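Local structure of thiazoline oxidase/subtilisin-like protease (Prochloron didemni, 4H6X) at residues E71-F76 against A260-E265; A285-L290 against V338-P343. The protein acts in patellamide maturation as a subtilisin-like protease, probably cutting the precursor peptide and joining its ends by transamidation. One frame throughout, in Å; residues are numbered along the deposited sequence.

Contact 1 (E71-F76 against A260-E265); sequences EDYAAF and AQPCTE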
# COMPACT_ATOMS: atom_id res chain seq x y z
N GLU A 71 -14.49 9.42 19.21
CA GLU A 71 -15.89 9.68 18.89
C GLU A 71 -16.05 10.14 17.44
O GLU A 71 -16.98 9.73 16.75
CB GLU A 71 -16.50 10.72 19.86
CG GLU A 71 -16.57 10.28 21.32
CD GLU A 71 -15.22 10.03 21.97
OE1 GLU A 71 -14.34 10.92 21.92
OE2 GLU A 71 -15.04 8.94 22.53
N ASP A 72 -15.13 10.99 16.98
CA ASP A 72 -15.14 11.43 15.58
C ASP A 72 -14.93 10.25 14.62
O ASP A 72 -15.67 10.11 13.63
CB ASP A 72 -14.13 12.54 15.35
CG ASP A 72 -14.67 13.91 15.72
OD1 ASP A 72 -15.73 13.97 16.39
OD2 ASP A 72 -14.06 14.92 15.33
N TYR A 73 -13.98 9.38 14.92
CA TYR A 73 -13.79 8.19 14.09
C TYR A 73 -15.04 7.30 14.11
O TYR A 73 -15.48 6.83 13.06
CB TYR A 73 -12.55 7.40 14.51
CG TYR A 73 -11.23 8.05 14.08
CD1 TYR A 73 -10.91 8.21 12.73
CD2 TYR A 73 -10.30 8.48 15.04
CE1 TYR A 73 -9.71 8.79 12.34
CE2 TYR A 73 -9.09 9.06 14.66
CZ TYR A 73 -8.80 9.21 13.31
OH TYR A 73 -7.60 9.79 12.93
N ALA A 74 -15.64 7.12 15.29
CA ALA A 74 -16.84 6.28 15.43
C ALA A 74 -17.99 6.81 14.60
O ALA A 74 -18.73 6.03 14.00
CB ALA A 74 -17.26 6.15 16.90
N ALA A 75 -18.12 8.13 14.55
CA ALA A 75 -19.13 8.77 13.72
C ALA A 75 -18.91 8.47 12.23
O ALA A 75 -19.85 8.12 11.51
CB ALA A 75 -19.14 10.27 13.97
N PHE A 76 -17.67 8.62 11.77
CA PHE A 76 -17.34 8.28 10.38
C PHE A 76 -17.63 6.80 10.11
O PHE A 76 -18.19 6.45 9.08
CB PHE A 76 -15.85 8.57 10.12
CG PHE A 76 -15.40 8.29 8.72
CD1 PHE A 76 -15.43 9.28 7.75
CD2 PHE A 76 -14.92 7.03 8.38
CE1 PHE A 76 -15.00 9.03 6.45
CE2 PHE A 76 -14.49 6.77 7.08
CZ PHE A 76 -14.55 7.77 6.11
N ALA A 260 -7.49 -2.64 8.40
CA ALA A 260 -7.85 -1.99 9.67
C ALA A 260 -8.47 -0.60 9.51
O ALA A 260 -8.24 0.09 8.50
CB ALA A 260 -6.63 -1.93 10.57
N GLN A 261 -9.23 -0.20 10.53
CA GLN A 261 -9.80 1.13 10.63
C GLN A 261 -9.49 1.66 12.05
O GLN A 261 -9.40 0.86 12.99
CB GLN A 261 -11.30 1.14 10.32
CG GLN A 261 -12.17 0.40 11.33
CD GLN A 261 -13.55 0.02 10.82
OE1 GLN A 261 -14.02 -1.09 11.06
NE2 GLN A 261 -14.21 0.93 10.13
N PRO A 262 -9.30 2.98 12.20
CA PRO A 262 -8.85 3.54 13.48
C PRO A 262 -9.77 3.21 14.66
O PRO A 262 -10.98 3.11 14.49
CB PRO A 262 -8.87 5.06 13.25
CG PRO A 262 -8.98 5.27 11.79
CD PRO A 262 -9.50 4.01 11.16
N CYS A 263 -9.16 3.05 15.84
CA CYS A 263 -9.85 3.01 17.14
C CYS A 263 -10.67 1.75 17.41
O CYS A 263 -11.42 1.70 18.39
CB CYS A 263 -10.73 4.24 17.34
SG CYS A 263 -9.82 5.79 17.29
N THR A 264 -10.53 0.74 16.56
CA THR A 264 -11.25 -0.50 16.77
C THR A 264 -10.49 -1.70 16.21
O THR A 264 -9.72 -1.57 15.27
CB THR A 264 -12.68 -0.48 16.21
OG1 THR A 264 -13.26 -1.78 16.38
CG2 THR A 264 -12.71 -0.13 14.72
N GLU A 265 -10.73 -2.86 16.81
CA GLU A 265 -10.09 -4.08 16.38
C GLU A 265 -10.79 -4.71 15.18
O GLU A 265 -10.21 -5.57 14.52
CB GLU A 265 -9.97 -5.08 17.54
CG GLU A 265 -8.88 -4.71 18.53
CD GLU A 265 -7.48 -4.72 17.90
OE1 GLU A 265 -7.17 -5.61 17.07
OE2 GLU A 265 -6.68 -3.83 18.25
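Pro-262 and Cys-263 are the two corner residues of a type II beta turn running from Gln-261 to Thr-264, and both touch the ring of Tyr-73, which projects from helix 70-82. The turn lies in the loop joining the antiparallel strands 257-259 and 268-270. The main interaction is a CH-pi contact: Pro-262 CB stands 3.8 Å from the centroid of the Tyr-73 ring, only 10° off its normal and thus over the centre of one face. The pyrrolidine ring reaches on toward one side of the phenol, where Pro-262 CG lies 3.6 Å from Tyr-73 CE1 and equally near CD1. Nearer the CD2 side of the ring, Cys-263 SG lies 3.5 Å from Tyr-73 CD2. Its approach is oblique, 55° off the ring normal, as a sulfur-aromatic contact. CG anti to the carbonyl carbon (chi1 -75°) directs the Tyr-73 ring out to the turn, where both corners reach it. Its hydroxyl is hydrogen-bonded to Asn-107 of helix 101-118, while Pro-262 O takes a hydrogen bond from Gln-77 of helix 70-82 and Cys-263 N bonds to Asp-43. Replacing Tyr-73 by an alanine would probably leave the Pro-262 ring without an aromatic face, the sulfur without its ring contact and Asn-107 without its hydroxyl partner. Helices 70-82 and 87-96 precede helix 101-118, consistent with the helical insertion of cyanobactin macrocyclases. The chemistry divides by atom type: the apolar corner carbons and the sulfur use the aromatic ring, whereas the turn's backbone and the phenol oxygen find polar partners around it, so dispersion and weak electrostatics probably carry the direct contact.

Contact 2 (A285-L290 against V338-P343); sequences ALLMSL and VLFGQP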
# COMPACT_ATOMS: atom_id res chain seq x y z
N ALA A 285 7.80 -5.68 -2.09
CA ALA A 285 8.68 -5.82 -0.92
C ALA A 285 9.07 -7.29 -0.64
O ALA A 285 10.21 -7.58 -0.26
CB ALA A 285 8.02 -5.22 0.31
N LEU A 286 8.12 -8.20 -0.80
CA LEU A 286 8.44 -9.62 -0.70
C LEU A 286 9.51 -10.04 -1.74
O LEU A 286 10.45 -10.78 -1.42
CB LEU A 286 7.17 -10.47 -0.86
CG LEU A 286 6.09 -10.47 0.24
CD1 LEU A 286 5.01 -11.49 -0.09
CD2 LEU A 286 6.64 -10.73 1.64
N LEU A 287 9.38 -9.55 -2.97
CA LEU A 287 10.33 -9.91 -4.03
C LEU A 287 11.71 -9.35 -3.74
O LEU A 287 12.72 -10.02 -3.95
CB LEU A 287 9.83 -9.49 -5.41
CG LEU A 287 8.55 -10.18 -5.91
CD1 LEU A 287 8.01 -9.48 -7.16
CD2 LEU A 287 8.76 -11.68 -6.16
N MET A 288 11.75 -8.11 -3.24
CA MET A 288 12.98 -7.51 -2.75
C MET A 288 13.54 -8.28 -1.54
O MET A 288 14.76 -8.44 -1.43
CB MET A 288 12.78 -6.03 -2.37
CG MET A 288 12.44 -5.10 -3.51
SD MET A 288 12.33 -3.40 -2.88
CE MET A 288 12.04 -2.54 -4.43
N SER A 289 12.67 -8.73 -0.64
CA SER A 289 13.12 -9.53 0.50
C SER A 289 13.87 -10.80 0.06
O SER A 289 14.86 -11.21 0.68
CB SER A 289 11.94 -9.89 1.40
OG SER A 289 11.36 -8.70 1.91
N LEU A 290 13.39 -11.39 -1.02
CA LEU A 290 13.97 -12.61 -1.59
C LEU A 290 15.33 -12.33 -2.24
O LEU A 290 16.22 -13.18 -2.21
CB LEU A 290 12.99 -13.19 -2.59
CG LEU A 290 12.75 -14.70 -2.64
CD1 LEU A 290 12.62 -15.28 -1.23
CD2 LEU A 290 11.50 -14.94 -3.47
N VAL A 338 11.33 -14.83 -13.71
CA VAL A 338 12.21 -13.80 -14.27
C VAL A 338 13.31 -13.42 -13.27
O VAL A 338 14.47 -13.28 -13.64
CB VAL A 338 11.43 -12.54 -14.72
CG1 VAL A 338 12.37 -11.35 -14.93
CG2 VAL A 338 10.64 -12.81 -16.00
N LEU A 339 12.94 -13.25 -12.01
CA LEU A 339 13.86 -12.72 -11.02
C LEU A 339 14.85 -13.76 -10.50
O LEU A 339 16.00 -13.44 -10.27
CB LEU A 339 13.10 -12.10 -9.83
CG LEU A 339 12.42 -10.76 -10.10
CD1 LEU A 339 11.36 -10.46 -9.05
CD2 LEU A 339 13.46 -9.65 -10.18
N PHE A 340 14.38 -14.99 -10.32
CA PHE A 340 15.16 -16.02 -9.64
C PHE A 340 15.27 -17.34 -10.41
O PHE A 340 15.98 -18.25 -9.98
CB PHE A 340 14.59 -16.28 -8.24
CG PHE A 340 14.23 -15.03 -7.48
CD1 PHE A 340 15.22 -14.23 -6.91
CD2 PHE A 340 12.90 -14.64 -7.35
CE1 PHE A 340 14.88 -13.07 -6.21
CE2 PHE A 340 12.56 -13.49 -6.66
CZ PHE A 340 13.55 -12.70 -6.09
N GLY A 341 14.58 -17.44 -11.54
CA GLY A 341 14.57 -18.68 -12.33
C GLY A 341 15.23 -18.48 -13.68
O GLY A 341 16.20 -17.72 -13.81
N GLN A 342 14.71 -19.16 -14.70
CA GLN A 342 15.24 -19.07 -16.06
C GLN A 342 14.09 -18.69 -16.97
O GLN A 342 13.41 -19.56 -17.50
CB GLN A 342 15.85 -20.42 -16.50
CG GLN A 342 17.05 -20.90 -15.68
CD GLN A 342 18.23 -19.93 -15.71
OE1 GLN A 342 18.61 -19.43 -16.78
NE2 GLN A 342 18.80 -19.66 -14.54
N PRO A 343 13.86 -17.37 -17.14
CA PRO A 343 12.67 -16.97 -17.90
C PRO A 343 12.82 -17.30 -19.37
O PRO A 343 13.94 -17.35 -19.89
CB PRO A 343 12.62 -15.44 -17.71
CG PRO A 343 14.04 -15.06 -17.42
CD PRO A 343 14.60 -16.20 -16.63
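Ala-285 O is gripped twice by Ser-289, by its backbone N at 2.7 Å in the helical bond and by its side chain, with Ser-289 OG also 2.7 Å from Ala-285 O. The two donors come from opposite faces of the carbonyl plane, the hydroxyl standing 37° out of it; Ser-289 OG also has a weak hydrogen bond with Asp-30 N. The CB of Ser-289 points away from residues 338-343, that of Leu-290 toward them. With CG anti to its carbonyl carbon (chi1 -44°), Phe-340 lays its ring against Leu-290, which covers one face near the rim, Leu-290 CB 3.6 Å from Phe-340 CZ. Leu-339 CB backs the opposite face, so the ring is held between leucines of two helices. At its edge, Leu-287 O lies in the ring plane, 3.5 Å from Phe-340 CZ, where the slightly positive C-H rim meets the carbonyl. A little apart, the methyls Leu-287 CD1 and Leu-339 CD1 touch at 4.0 Å. Leu-23 of helix 20-26 and Met-336 extend this apolar cluster. The arrangement is helix-helix packing in a subtilase fold, the end of helix 332-340 lying against the later turns of the long helix whose start, in subtilases, carries the catalytic serine.

Overall arrangement
Contacts 1 and 2 lie on opposite sides of the chain's centre, with their own centres 38 Å apart and their nearest atoms about 18 Å apart, and they share no helix or strand. Contact 1 is buried overall, pairing buried Tyr-73 and Pro-262 with an exposed cysteine; contact 2 is partly buried, two buried leucines meeting a partly exposed leucine and phenylalanine. Both centre on one aromatic ring, but the first sets a helix against a tight turn through proline and sulfur, whereas the second joins two helices through aliphatic branches. Contact 1 has polar partners for its backbone and phenol beside apolar neighbours; contact 2 is bordered largely by apolar side chains of helices.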